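Local coordinates for sensor protein (Geobacter sulfurreducens, PDB 3H7M), which probably phosphorylates itself on histidine from ATP as a membrane sensor kinase, this chain being its sensor domain, built like a periplasmic binding protein, at residues R11-G16 with V71-G76; R85-T90 with G194-Q199; F89-T94 with R207-L212. One frame throughout, in Å; residues are numbered along the deposited sequence.

Interaction 1: R11-G16 with V71-G76; sequences RTIVVG and VDVLQG
The carboxylate of Asp72 and the amide of Gln75 are the flat side-chain groups that meet strand 13-18. Val14 N reaches Asp72 OD2 on its anti side, 2.7 Å away and 18° out of the carboxylate plane, in a nearly straight bond (167° at the hydrogen). The CB of Val14 packs close against the same oxygen. Off one side of the Gln75 amide plane sits the CG1 methyl of Val15, which is nearest to Gln75 CG at 3.6 Å. The polar ends of that amide turn to Glu25 and Thr41.

Aspartate suits its position because its short side chain puts a carboxylate oxygen close to its own backbone N-H, so that one residue can both accept from Val14 and donate to it. With CG next to the backbone N (chi1 -48°), OD2 accepts from Val14 N while Asp72 N donates to Val14 O at 2.7 Å. Both peptide polar groups of Val14 are thereby held by one residue; Val73 N adds only a weak second bond to the same carbonyl. Further along, Gly16 N points almost straight down the carbonyl of Val73, its N to Val73 O distance being 2.6 Å, and Gln75 N gives a weak bond to Gly16 O.

Branched aliphatics fill the two sides of this ladder. Val14 and Val71 cross at about a right angle, with CG1 of Val14 3.9 Å from CG1 of Val71, whereas Ile13 CG2 and Val15 CG2 converge on Val73 CG1. Gly16 fits under Leu74 because a CB there would come within 2.7 Å of Leu74 CD2.

Strand 52-57 flanks strand 13-18 on its other edge. Val15 with Val73 and Gly16 with Leu74 form a parallel ladder, and the 2-1-3 order of strands 52-57, 13-18 and 73-78, linked by helices, is the βαβ core of a type II periplasmic-binding-protein lobe.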
loop_
_atom_site.group_PDB
_atom_site.type_symbol
_atom_site.label_atom_id
_atom_site.label_comp_id
_atom_site.label_asym_id
_atom_site.label_seq_id
_atom_site.Cartn_x
_atom_site.Cartn_y
_atom_site.Cartn_z
ATOM N N ARG A 11 15.136 -8.693 20.545
ATOM C CA ARG A 11 15.003 -9.684 19.485
ATOM C C ARG A 11 14.647 -8.944 18.193
ATOM O O ARG A 11 13.553 -8.389 18.078
ATOM C CB ARG A 11 13.875 -10.662 19.822
ATOM C CG ARG A 11 13.566 -11.655 18.707
ATOM C CD ARG A 11 12.436 -12.608 19.087
ATOM N NE ARG A 11 12.333 -13.726 18.148
ATOM C CZ ARG A 11 13.299 -14.616 17.930
ATOM N NH1 ARG A 11 14.453 -14.526 18.583
ATOM N NH2 ARG A 11 13.115 -15.595 17.052
ATOM N N THR A 12 15.561 -8.927 17.229
ATOM C CA THR A 12 15.313 -8.250 15.958
ATOM C C THR A 12 13.892 -8.428 15.432
ATOM O O THR A 12 13.404 -9.555 15.287
ATOM C CB THR A 12 16.270 -8.747 14.860
ATOM O OG1 THR A 12 17.570 -8.179 15.067
ATOM C CG2 THR A 12 15.746 -8.357 13.469
ATOM N N ILE A 13 13.228 -7.311 15.154
ATOM C CA ILE A 13 11.878 -7.365 14.604
ATOM C C ILE A 13 12.011 -7.389 13.086
ATOM O O ILE A 13 12.717 -6.556 12.494
ATOM C CB ILE A 13 11.036 -6.144 15.003
ATOM C CG1 ILE A 13 10.694 -6.217 16.485
ATOM C CG2 ILE A 13 9.755 -6.105 14.200
ATOM C CD1 ILE A 13 11.876 -5.951 17.371
ATOM N N VAL A 14 11.348 -8.357 12.467
ATOM C CA VAL A 14 11.398 -8.493 11.022
ATOM C C VAL A 14 10.202 -7.822 10.394
ATOM O O VAL A 14 9.055 -8.181 10.672
ATOM C CB VAL A 14 11.432 -9.946 10.606
ATOM C CG1 VAL A 14 11.332 -10.055 9.092
ATOM C CG2 VAL A 14 12.730 -10.549 11.082
ATOM N N VAL A 15 10.489 -6.851 9.532
ATOM C CA VAL A 15 9.455 -6.067 8.881
ATOM C C VAL A 15 9.120 -6.470 7.455
ATOM O O VAL A 15 9.965 -6.417 6.547
ATOM C CB VAL A 15 9.825 -4.585 8.885
ATOM C CG1 VAL A 15 8.599 -3.759 8.519
ATOM C CG2 VAL A 15 10.368 -4.198 10.251
ATOM N N GLY A 16 7.866 -6.865 7.270
ATOM C CA GLY A 16 7.418 -7.266 5.956
ATOM C C GLY A 16 6.809 -6.093 5.211
ATOM O O GLY A 16 6.383 -5.103 5.819
ATOM N N VAL A 71 7.707 -13.055 9.229
ATOM C CA VAL A 71 7.982 -11.655 9.505
ATOM C C VAL A 71 7.132 -11.313 10.711
ATOM O O VAL A 71 6.096 -11.930 10.945
ATOM C CB VAL A 71 7.595 -10.737 8.333
ATOM C CG1 VAL A 71 8.262 -11.234 7.072
ATOM C CG2 VAL A 71 6.079 -10.674 8.171
ATOM N N ASP A 72 7.544 -10.314 11.468
ATOM C CA ASP A 72 6.796 -9.988 12.657
ATOM C C ASP A 72 5.776 -8.883 12.514
ATOM O O ASP A 72 4.913 -8.725 13.373
ATOM C CB ASP A 72 7.790 -9.668 13.765
ATOM C CG ASP A 72 8.892 -10.714 13.859
ATOM O OD1 ASP A 72 8.563 -11.906 14.064
ATOM O OD2 ASP A 72 10.081 -10.349 13.719
ATOM N N VAL A 73 5.850 -8.137 11.419
ATOM C CA VAL A 73 4.936 -7.018 11.206
ATOM C C VAL A 73 4.948 -6.500 9.768
ATOM O O VAL A 73 5.941 -6.644 9.040
ATOM C CB VAL A 73 5.316 -5.854 12.141
ATOM C CG1 VAL A 73 6.786 -5.527 11.973
ATOM C CG2 VAL A 73 4.471 -4.635 11.847
ATOM N N LEU A 74 3.838 -5.896 9.367
ATOM C CA LEU A 74 3.725 -5.327 8.038
ATOM C C LEU A 74 3.590 -3.846 8.293
ATOM O O LEU A 74 2.705 -3.425 9.050
ATOM C CB LEU A 74 2.495 -5.867 7.311
ATOM C CG LEU A 74 2.482 -7.383 7.071
ATOM C CD1 LEU A 74 1.318 -7.709 6.169
ATOM C CD2 LEU A 74 3.780 -7.865 6.434
ATOM N N GLN A 75 4.479 -3.066 7.677
ATOM C CA GLN A 75 4.495 -1.613 7.870
ATOM C C GLN A 75 3.451 -0.844 7.103
ATOM O O GLN A 75 3.149 0.290 7.442
ATOM C CB GLN A 75 5.877 -1.031 7.522
ATOM C CG GLN A 75 6.605 -1.729 6.368
ATOM C CD GLN A 75 7.826 -0.965 5.864
ATOM O OE1 GLN A 75 8.547 -0.318 6.631
ATOM N NE2 GLN A 75 8.070 -1.058 4.564
ATOM N N GLY A 76 2.893 -1.452 6.065
ATOM C CA GLY A 76 1.908 -0.734 5.278
ATOM C C GLY A 76 0.788 -1.577 4.718
ATOM O O GLY A 76 0.904 -2.153 3.635
#

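Interaction 2: R85-T90 with G194-Q199; sequences RQIDFT and GYAVRQ. With NA (sodium ion), chain B.
Two side-chain oxygens, Asp88 OD1 and Gln199 OE1, lie only 2.8 Å apart without a hydrogen bond, because both bind one sodium ion. Asp88 OD1 is 2.7 Å from the sodium and Gln199 OE1 is 2.9 Å from it, both rather long for this metal; a water and Ala84 O are further ligands. The cation probably offsets the repulsion between the two oxygens. The side chains cross at about a right angle, their carboxylate and amide planes 28° apart. Asp88 supplies charge, and its OD2 is held by Gly200 N. Gln199 carries CG anti to its backbone N (chi1 -166°) and then bends at chi2, which takes OE1 to the sodium and lets NE2 give a weak bond to Arg85 O.

Beyond the metal the strands pair in antiparallel fashion. Asp88 N donates to Val197 O at 2.9 Å and Val197 N returns a bond to Asp88 O, a hydrogen-bonded pair. Next to it, the small Ala196 lets the strands come close: its CB lies over one face of the Phe89 ring, toward the rim, and meets Ile87 CD1 at 3.8 Å. Thr90 N reaches Tyr195 O at 3.2 Å from well above the carbonyl plane. Thr90 OG1, steadied by a hydrogen bond to Pro91 O, lies at the edge of the Tyr195 ring, 3.7 Å from Tyr195 CB, and CG2 packs on the same CB. An alanine here would lack OG1 and CG2, and the gap left against Tyr195 CB would probably let this strand edge pack less closely.

Strand 73-78 lines the other edge of strand 181-198. Helix 202-218 packs against Thr90 and Val197, whereas helix 62-67 covers Ile87.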
loop_
_atom_site.group_PDB
_atom_site.type_symbol
_atom_site.label_atom_id
_atom_site.label_comp_id
_atom_site.label_asym_id
_atom_site.label_seq_id
_atom_site.Cartn_x
_atom_site.Cartn_y
_atom_site.Cartn_z
ATOM N N ARG A 85 -10.121 -9.536 11.078
ATOM C CA ARG A 85 -10.441 -10.852 11.622
ATOM C C ARG A 85 -9.266 -11.821 11.717
ATOM O O ARG A 85 -9.433 -12.948 12.189
ATOM C CB ARG A 85 -11.544 -11.516 10.790
ATOM C CG ARG A 85 -12.955 -11.220 11.264
ATOM C CD ARG A 85 -13.953 -12.221 10.686
ATOM N NE ARG A 85 -14.474 -11.819 9.384
ATOM C CZ ARG A 85 -15.251 -10.757 9.194
ATOM N NH1 ARG A 85 -15.593 -9.988 10.222
ATOM N NH2 ARG A 85 -15.696 -10.470 7.977
ATOM N N GLN A 86 -8.082 -11.403 11.277
ATOM C CA GLN A 86 -6.934 -12.303 11.321
ATOM C C GLN A 86 -5.626 -11.667 11.752
ATOM O O GLN A 86 -4.643 -12.370 12.001
ATOM C CB GLN A 86 -6.733 -12.952 9.961
ATOM C CG GLN A 86 -7.979 -13.568 9.384
ATOM C CD GLN A 86 -7.648 -14.539 8.287
ATOM O OE1 GLN A 86 -6.986 -14.182 7.313
ATOM N NE2 GLN A 86 -8.096 -15.784 8.438
ATOM N N ILE A 87 -5.602 -10.340 11.813
ATOM C CA ILE A 87 -4.406 -9.616 12.227
ATOM C C ILE A 87 -4.856 -8.361 12.939
ATOM O O ILE A 87 -5.997 -7.920 12.779
ATOM C CB ILE A 87 -3.527 -9.225 11.022
ATOM C CG1 ILE A 87 -4.274 -8.234 10.126
ATOM C CG2 ILE A 87 -3.142 -10.471 10.229
ATOM C CD1 ILE A 87 -3.465 -7.756 8.918
ATOM N N ASP A 88 -3.978 -7.777 13.736
ATOM C CA ASP A 88 -4.371 -6.580 14.447
ATOM C C ASP A 88 -3.682 -5.387 13.826
ATOM O O ASP A 88 -2.498 -5.438 13.512
ATOM C CB ASP A 88 -4.026 -6.712 15.935
ATOM C CG ASP A 88 -4.594 -7.991 16.557
ATOM O OD1 ASP A 88 -5.629 -8.485 16.065
ATOM O OD2 ASP A 88 -4.012 -8.498 17.539
ATOM N N PHE A 89 -4.450 -4.324 13.627
ATOM C CA PHE A 89 -3.939 -3.107 13.032
ATOM C C PHE A 89 -3.722 -2.059 14.080
ATOM O O PHE A 89 -4.490 -1.966 15.045
ATOM C CB PHE A 89 -4.927 -2.527 12.024
ATOM C CG PHE A 89 -5.140 -3.387 10.820
ATOM C CD1 PHE A 89 -5.733 -4.638 10.942
ATOM C CD2 PHE A 89 -4.756 -2.940 9.551
ATOM C CE1 PHE A 89 -5.947 -5.443 9.819
ATOM C CE2 PHE A 89 -4.965 -3.741 8.421
ATOM C CZ PHE A 89 -5.563 -4.995 8.556
ATOM N N THR A 90 -2.679 -1.258 13.885
ATOM C CA THR A 90 -2.406 -0.168 14.794
ATOM C C THR A 90 -3.213 0.947 14.161
ATOM O O THR A 90 -3.838 0.738 13.129
ATOM C CB THR A 90 -0.945 0.245 14.717
ATOM O OG1 THR A 90 -0.640 0.622 13.360
ATOM C CG2 THR A 90 -0.043 -0.897 15.148
ATOM N N GLY A 194 -1.629 1.281 7.555
ATOM C CA GLY A 194 -0.681 1.367 8.658
ATOM C C GLY A 194 -0.028 0.064 9.025
ATOM O O GLY A 194 -0.009 -0.873 8.227
ATOM N N TYR A 195 0.538 -0.017 10.226
ATOM C CA TYR A 195 1.173 -1.276 10.598
ATOM C C TYR A 195 0.135 -2.301 11.009
ATOM O O TYR A 195 -1.017 -1.963 11.303
ATOM C CB TYR A 195 2.157 -1.088 11.752
ATOM C CG TYR A 195 3.292 -0.147 11.452
ATOM C CD1 TYR A 195 3.125 1.232 11.563
ATOM C CD2 TYR A 195 4.530 -0.635 11.034
ATOM C CE1 TYR A 195 4.151 2.100 11.263
ATOM C CE2 TYR A 195 5.565 0.226 10.738
ATOM C CZ TYR A 195 5.372 1.595 10.849
ATOM O OH TYR A 195 6.393 2.457 10.518
ATOM N N ALA A 196 0.568 -3.557 11.019
ATOM C CA ALA A 196 -0.258 -4.676 11.410
ATOM C C ALA A 196 0.657 -5.826 11.856
ATOM O O ALA A 196 1.752 -6.012 11.310
ATOM C CB ALA A 196 -1.120 -5.100 10.257
ATOM N N VAL A 197 0.206 -6.567 12.868
ATOM C CA VAL A 197 0.934 -7.709 13.433
ATOM C C VAL A 197 -0.025 -8.878 13.633
ATOM O O VAL A 197 -1.240 -8.693 13.560
ATOM C CB VAL A 197 1.544 -7.363 14.803
ATOM C CG1 VAL A 197 2.829 -6.582 14.620
ATOM C CG2 VAL A 197 0.547 -6.546 15.620
ATOM N N ARG A 198 0.517 -10.069 13.889
ATOM C CA ARG A 198 -0.301 -11.272 14.101
ATOM C C ARG A 198 -1.379 -11.080 15.157
ATOM O O ARG A 198 -1.140 -10.457 16.185
ATOM C CB ARG A 198 0.574 -12.461 14.516
ATOM C CG ARG A 198 1.327 -13.129 13.376
ATOM C CD ARG A 198 2.109 -14.349 13.848
ATOM N NE ARG A 198 3.196 -13.992 14.752
ATOM C CZ ARG A 198 4.273 -13.299 14.394
ATOM N NH1 ARG A 198 4.414 -12.888 13.141
ATOM N NH2 ARG A 198 5.210 -13.010 15.289
ATOM N N GLN A 199 -2.564 -11.624 14.895
ATOM C CA GLN A 199 -3.697 -11.538 15.823
ATOM C C GLN A 199 -3.246 -11.910 17.237
ATOM O O GLN A 199 -2.583 -12.926 17.430
ATOM C CB GLN A 199 -4.800 -12.504 15.380
ATOM C CG GLN A 199 -6.158 -12.295 16.043
ATOM C CD GLN A 199 -7.161 -11.675 15.091
ATOM O OE1 GLN A 199 -7.189 -10.457 14.902
ATOM N NE2 GLN A 199 -7.978 -12.516 14.466
HETATM NA NA NA B . -7.970 -7.700 15.087
HETATM O O HOH W 1 -2.682 -0.300 10.578
HETATM O O HOH W 2 -10.079 -9.487 16.218
#

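Interaction 3: F89-T94 with R207-L212; sequences FTPPHT and RFSEGL
Leu212 of helix 202-218 rests its forked end on the bend that follows Thr90. Its CD1 methyl meets His93 CB at 3.8 Å, while CD2 lies 3.7 Å from Pro91 O and a little farther from Pro92 O. A leucine suits this place because its branched apolar end fills the concave side of the bend, one methyl on the His93 side chain and the other against the backbone at Pro91 and Pro92. Its CG stands anti to the backbone N (chi1 -176°), an extension that carries the fork from the helix to the bend.

One turn earlier, Ser209 offers a smaller surface. Its OG rests 3.5 Å from Thr90 CG2 and 3.9 Å from Pro91 CD, so the oxygen meets carbon rather than a polar partner of the bend. Its bond runs within the helix, to Leu205 O, as is common for helical serines. Thr90 CG2 also touches Phe208 CB at 4.2 Å. The segments are thus joined by van der Waals packing, without hydrogen bonds between them.

A second shell fixes the bend. The bond from Thr90 OG1 to Pro91 O, 2.8 Å long, ties the threonine side chain to the carbonyl that Leu212 CD2 touches. The prolines restrict the backbone as it turns a corner. His93 and Thr94 together face Tyr193 in a classic beta bulge. His93 NE2 bonds to Gln75 O, and its own carbonyl takes the hydroxyls of Tyr221 and Tyr36, which is likely to hold both ends of the residue.

On the helix side, the Phe208 ring leads away from the bend to stack on Tyr195. Helix 202-218 therefore packs beside strand 87-103 and its neighbour 181-198, with helix 36-48 touching both His93 and Phe208.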
loop_
_atom_site.group_PDB
_atom_site.type_symbol
_atom_site.label_atom_id
_atom_site.label_comp_id
_atom_site.label_asym_id
_atom_site.label_seq_id
_atom_site.Cartn_x
_atom_site.Cartn_y
_atom_site.Cartn_z
ATOM N N PHE A 89 -4.450 -4.324 13.627
ATOM C CA PHE A 89 -3.939 -3.107 13.032
ATOM C C PHE A 89 -3.722 -2.059 14.080
ATOM O O PHE A 89 -4.490 -1.966 15.045
ATOM C CB PHE A 89 -4.927 -2.527 12.024
ATOM C CG PHE A 89 -5.140 -3.387 10.820
ATOM C CD1 PHE A 89 -5.733 -4.638 10.942
ATOM C CD2 PHE A 89 -4.756 -2.940 9.551
ATOM C CE1 PHE A 89 -5.947 -5.443 9.819
ATOM C CE2 PHE A 89 -4.965 -3.741 8.421
ATOM C CZ PHE A 89 -5.563 -4.995 8.556
ATOM N N THR A 90 -2.679 -1.258 13.885
ATOM C CA THR A 90 -2.406 -0.168 14.794
ATOM C C THR A 90 -3.213 0.947 14.161
ATOM O O THR A 90 -3.838 0.738 13.129
ATOM C CB THR A 90 -0.945 0.245 14.717
ATOM O OG1 THR A 90 -0.640 0.622 13.360
ATOM C CG2 THR A 90 -0.043 -0.897 15.148
ATOM N N PRO A 91 -3.264 2.128 14.793
ATOM C CA PRO A 91 -4.026 3.160 14.098
ATOM C C PRO A 91 -3.237 3.320 12.782
ATOM O O PRO A 91 -2.074 2.911 12.699
ATOM C CB PRO A 91 -3.856 4.381 15.005
ATOM C CG PRO A 91 -3.737 3.772 16.360
ATOM C CD PRO A 91 -2.882 2.562 16.151
ATOM N N PRO A 92 -3.844 3.924 11.752
ATOM C CA PRO A 92 -3.165 4.113 10.458
ATOM C C PRO A 92 -2.164 5.271 10.436
ATOM O O PRO A 92 -2.331 6.261 11.148
ATOM C CB PRO A 92 -4.326 4.364 9.512
ATOM C CG PRO A 92 -5.250 5.223 10.385
ATOM C CD PRO A 92 -5.194 4.524 11.748
ATOM N N HIS A 93 -1.115 5.156 9.628
ATOM C CA HIS A 93 -0.172 6.260 9.547
ATOM C C HIS A 93 -0.482 7.122 8.318
ATOM O O HIS A 93 0.029 8.235 8.168
ATOM C CB HIS A 93 1.300 5.774 9.588
ATOM C CG HIS A 93 1.682 4.784 8.527
ATOM N ND1 HIS A 93 1.713 5.096 7.181
ATOM C CD2 HIS A 93 2.120 3.503 8.627
ATOM C CE1 HIS A 93 2.150 4.049 6.500
ATOM N NE2 HIS A 93 2.404 3.070 7.352
ATOM N N THR A 94 -1.354 6.615 7.453
ATOM C CA THR A 94 -1.766 7.380 6.273
ATOM C C THR A 94 -3.104 6.891 5.683
ATOM O O THR A 94 -3.555 5.775 5.947
ATOM C CB THR A 94 -0.714 7.290 5.146
ATOM O OG1 THR A 94 -1.078 8.170 4.075
ATOM C CG2 THR A 94 -0.652 5.883 4.607
ATOM N N ARG A 207 3.850 -1.597 20.828
ATOM C CA ARG A 207 5.190 -1.098 20.643
ATOM C C ARG A 207 5.136 -0.120 19.455
ATOM O O ARG A 207 5.614 1.018 19.536
ATOM C CB ARG A 207 6.099 -2.289 20.353
ATOM C CG ARG A 207 7.564 -2.066 20.621
ATOM C CD ARG A 207 7.987 -2.466 22.029
ATOM N NE ARG A 207 9.446 -2.559 22.084
ATOM C CZ ARG A 207 10.157 -3.566 21.569
ATOM N NH1 ARG A 207 9.546 -4.584 20.965
ATOM N NH2 ARG A 207 11.486 -3.545 21.632
ATOM N N PHE A 208 4.507 -0.552 18.367
ATOM C CA PHE A 208 4.394 0.293 17.181
ATOM C C PHE A 208 3.443 1.459 17.324
ATOM O O PHE A 208 3.756 2.574 16.892
ATOM C CB PHE A 208 4.019 -0.560 15.966
ATOM C CG PHE A 208 5.205 -1.248 15.345
ATOM C CD1 PHE A 208 6.023 -0.572 14.442
ATOM C CD2 PHE A 208 5.578 -2.519 15.748
ATOM C CE1 PHE A 208 7.204 -1.157 13.960
ATOM C CE2 PHE A 208 6.757 -3.112 15.275
ATOM C CZ PHE A 208 7.568 -2.431 14.382
ATOM N N SER A 209 2.304 1.231 17.967
ATOM C CA SER A 209 1.323 2.293 18.123
ATOM C C SER A 209 1.921 3.440 18.908
ATOM O O SER A 209 1.715 4.612 18.592
ATOM C CB SER A 209 0.083 1.769 18.847
ATOM O OG SER A 209 -0.330 0.534 18.296
ATOM N N GLU A 210 2.666 3.080 19.939
ATOM C CA GLU A 210 3.310 4.053 20.802
ATOM C C GLU A 210 4.359 4.851 20.009
ATOM O O GLU A 210 4.443 6.082 20.123
ATOM C CB GLU A 210 3.959 3.308 21.976
ATOM C CG GLU A 210 4.203 4.149 23.216
ATOM C CD GLU A 210 4.842 3.348 24.352
ATOM O OE1 GLU A 210 4.495 2.155 24.519
ATOM O OE2 GLU A 210 5.682 3.916 25.083
ATOM N N GLY A 211 5.164 4.147 19.213
ATOM C CA GLY A 211 6.159 4.831 18.397
ATOM C C GLY A 211 5.475 5.816 17.446
ATOM O O GLY A 211 5.880 6.974 17.328
ATOM N N LEU A 212 4.407 5.369 16.789
ATOM C CA LEU A 212 3.679 6.242 15.863
ATOM C C LEU A 212 3.158 7.453 16.607
ATOM O O LEU A 212 3.335 8.597 16.169
ATOM C CB LEU A 212 2.513 5.488 15.223
ATOM C CG LEU A 212 1.701 6.206 14.149
ATOM C CD1 LEU A 212 2.614 6.751 13.021
ATOM C CD2 LEU A 212 0.712 5.206 13.596
#

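All three contacts belong to one lobe and meet on its mixed sheet. Strands 73-78 and 181-198 are neighbours there, so interactions 1 and 2 are joined directly: Leu74 N lies 2.9 Å from Ala196 O, and Arg198 NH1 lies 2.9 Å from Val71 O, each a probable hydrogen bond. Interaction 3 starts where interaction 2 leaves off, sharing Phe89 and Thr90, and its Phe208 CZ packs 4.0 Å from Val73 CG1 of interaction 1. The centres of the three contacts lie about 10 to 13 Å apart. Interaction 2 holds the sodium ion, while the side chains of Leu74 and Thr90 lie about 13 Å and 10 Å from it.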